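Local atomic coordinates of iron-containing alcohol dehydrogenase (Ralstonia eutropha, PDB entry 3JZD), a protein that probably reduces maleylacetate to 3-oxoadipate with NADH or NADPH in the breakdown of aromatic compounds, and binds NAD. Residues A[178-183]-A[267-272]. Sequence-based numbering, arbitrary orientation.
Sequences HAAEGL and HALAYN
A180 and L269 meet where two helices of the all-helical C-terminal half of this iron-containing alcohol dehydrogenase fold pack together, 165-182 against 257-272. Apolar contact between the two segments is slight: CB of A180 lies 4.1 Å from CD2 of L269, one methyl against another. The small alanine sits on the face of its helix turned to the neighbour, and the leucine bridges the distance. With chi1 at -64° its CG stands anti to the carbonyl carbon; chi2 of 175° sets CD1 anti to CA, and the other methyl, CD2, is the one that meets the alanine. The backbones stay well apart, A180 CA to L269 CA being 8.3 Å, and just 118 Å² is buried between the segments. Neighbours fill in around this pair: I283 of helix 277-287 packs on A180, and Y184 touches L269.

The polar part of the contact is indirect. The carboxylate of E181 comes near the amide of N272, but E181 OE2 and N272 ND2 remain 4.3 Å apart, too far for a direct bond. The hydroxyl of Y184 links them, hydrogen-bonded to both atoms. OE2 also accepts from the backbone N of H242, while OE1 is held by H243 ND1 and the backbone N of A240, so both oxygens of this buried carboxylate are satisfied and the group is fixed in rotation. H178 ties in as well, through ND1 to H243 NE2. On helix 257-272 the N272 amide is anchored by N335 ND2 at OD1, which lies in the plane of the Y271 ring, at its edge.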
loop_
_atom_site.group_PDB
_atom_site.type_symbol
_atom_site.label_atom_id
_atom_site.label_comp_id
_atom_site.label_asym_id
_atom_site.label_seq_id
_atom_site.Cartn_x
_atom_site.Cartn_y
_atom_site.Cartn_z
ATOM N N HIS A 178 -16.722 -1.260 2.663
ATOM C CA HIS A 178 -15.789 -1.135 1.511
ATOM C C HIS A 178 -14.793 -2.303 1.523
ATOM O O HIS A 178 -14.545 -2.967 0.510
ATOM C CB HIS A 178 -14.941 0.150 1.548
ATOM C CG HIS A 178 -15.709 1.432 1.709
ATOM N ND1 HIS A 178 -16.972 1.636 1.192
ATOM C CD2 HIS A 178 -15.339 2.609 2.268
ATOM C CE1 HIS A 178 -17.362 2.872 1.461
ATOM N NE2 HIS A 178 -16.389 3.484 2.115
ATOM N N ALA A 179 -14.224 -2.536 2.690
ATOM C CA ALA A 179 -13.274 -3.611 2.873
ATOM C C ALA A 179 -13.918 -4.998 2.678
ATOM O O ALA A 179 -13.334 -5.896 2.044
ATOM C CB ALA A 179 -12.606 -3.514 4.300
ATOM N N ALA A 180 -15.103 -5.196 3.244
ATOM C CA ALA A 180 -15.782 -6.506 3.155
ATOM C C ALA A 180 -15.965 -6.952 1.701
ATOM O O ALA A 180 -15.624 -8.072 1.341
ATOM C CB ALA A 180 -17.157 -6.496 3.954
ATOM N N GLU A 181 -16.469 -6.051 0.860
ATOM C CA GLU A 181 -16.665 -6.330 -0.571
ATOM C C GLU A 181 -15.381 -6.335 -1.359
ATOM O O GLU A 181 -15.251 -7.053 -2.363
ATOM C CB GLU A 181 -17.687 -5.350 -1.237
ATOM C CG GLU A 181 -19.072 -5.459 -0.685
ATOM C CD GLU A 181 -20.137 -5.221 -1.730
ATOM O OE1 GLU A 181 -20.216 -4.086 -2.311
ATOM O OE2 GLU A 181 -20.900 -6.198 -1.935
ATOM N N GLY A 182 -14.409 -5.545 -0.922
ATOM C CA GLY A 182 -13.092 -5.569 -1.522
ATOM C C GLY A 182 -12.498 -6.980 -1.468
ATOM O O GLY A 182 -11.846 -7.438 -2.402
ATOM N N LEU A 183 -12.744 -7.683 -0.370
ATOM C CA LEU A 183 -12.211 -9.021 -0.233
ATOM C C LEU A 183 -12.764 -9.973 -1.280
ATOM O O LEU A 183 -12.172 -10.993 -1.521
ATOM C CB LEU A 183 -12.443 -9.548 1.190
ATOM C CG LEU A 183 -11.571 -8.906 2.251
ATOM C CD1 LEU A 183 -12.158 -9.109 3.663
ATOM C CD2 LEU A 183 -10.156 -9.476 2.127
ATOM N N HIS A 267 -27.023 -8.154 5.610
ATOM C CA HIS A 267 -27.927 -8.863 4.687
ATOM C C HIS A 267 -27.325 -9.029 3.301
ATOM O O HIS A 267 -27.589 -10.027 2.607
ATOM C CB HIS A 267 -29.282 -8.148 4.648
ATOM C CG HIS A 267 -29.906 -8.035 6.001
ATOM N ND1 HIS A 267 -29.801 -6.899 6.785
ATOM C CD2 HIS A 267 -30.510 -8.965 6.767
ATOM C CE1 HIS A 267 -30.378 -7.125 7.949
ATOM N NE2 HIS A 267 -30.824 -8.367 7.956
ATOM N N ALA A 268 -26.528 -8.045 2.892
ATOM C CA ALA A 268 -25.817 -8.137 1.625
ATOM C C ALA A 268 -24.751 -9.238 1.798
ATOM O O ALA A 268 -24.516 -10.062 0.886
ATOM C CB ALA A 268 -25.182 -6.755 1.227
ATOM N N LEU A 269 -24.114 -9.295 2.969
ATOM C CA LEU A 269 -23.132 -10.364 3.201
ATOM C C LEU A 269 -23.856 -11.716 3.266
ATOM O O LEU A 269 -23.410 -12.685 2.653
ATOM C CB LEU A 269 -22.245 -10.111 4.428
ATOM C CG LEU A 269 -21.315 -8.877 4.344
ATOM C CD1 LEU A 269 -20.598 -8.653 5.609
ATOM C CD2 LEU A 269 -20.301 -8.960 3.182
ATOM N N ALA A 270 -24.984 -11.800 3.969
ATOM C CA ALA A 270 -25.705 -13.079 4.015
ATOM C C ALA A 270 -26.068 -13.578 2.587
ATOM O O ALA A 270 -25.990 -14.791 2.292
ATOM C CB ALA A 270 -26.972 -12.990 4.891
ATOM N N TYR A 271 -26.427 -12.643 1.704
ATOM C CA TYR A 271 -26.821 -12.970 0.335
ATOM C C TYR A 271 -25.633 -13.577 -0.434
ATOM O O TYR A 271 -25.777 -14.545 -1.164
ATOM C CB TYR A 271 -27.282 -11.697 -0.367
ATOM C CG TYR A 271 -27.849 -11.906 -1.730
ATOM C CD1 TYR A 271 -27.021 -12.052 -2.837
ATOM C CD2 TYR A 271 -29.235 -11.903 -1.940
ATOM C CE1 TYR A 271 -27.540 -12.223 -4.120
ATOM C CE2 TYR A 271 -29.765 -12.086 -3.233
ATOM C CZ TYR A 271 -28.915 -12.232 -4.306
ATOM O OH TYR A 271 -29.436 -12.436 -5.555
ATOM N N ASN A 272 -24.464 -12.960 -0.300
ATOM C CA ASN A 272 -23.275 -13.422 -0.996
ATOM C C ASN A 272 -22.434 -14.514 -0.322
ATOM O O ASN A 272 -21.571 -15.115 -0.993
ATOM C CB ASN A 272 -22.377 -12.212 -1.286
ATOM C CG ASN A 272 -22.870 -11.384 -2.465
ATOM O OD1 ASN A 272 -23.663 -11.856 -3.320
ATOM N ND2 ASN A 272 -22.407 -10.141 -2.528
#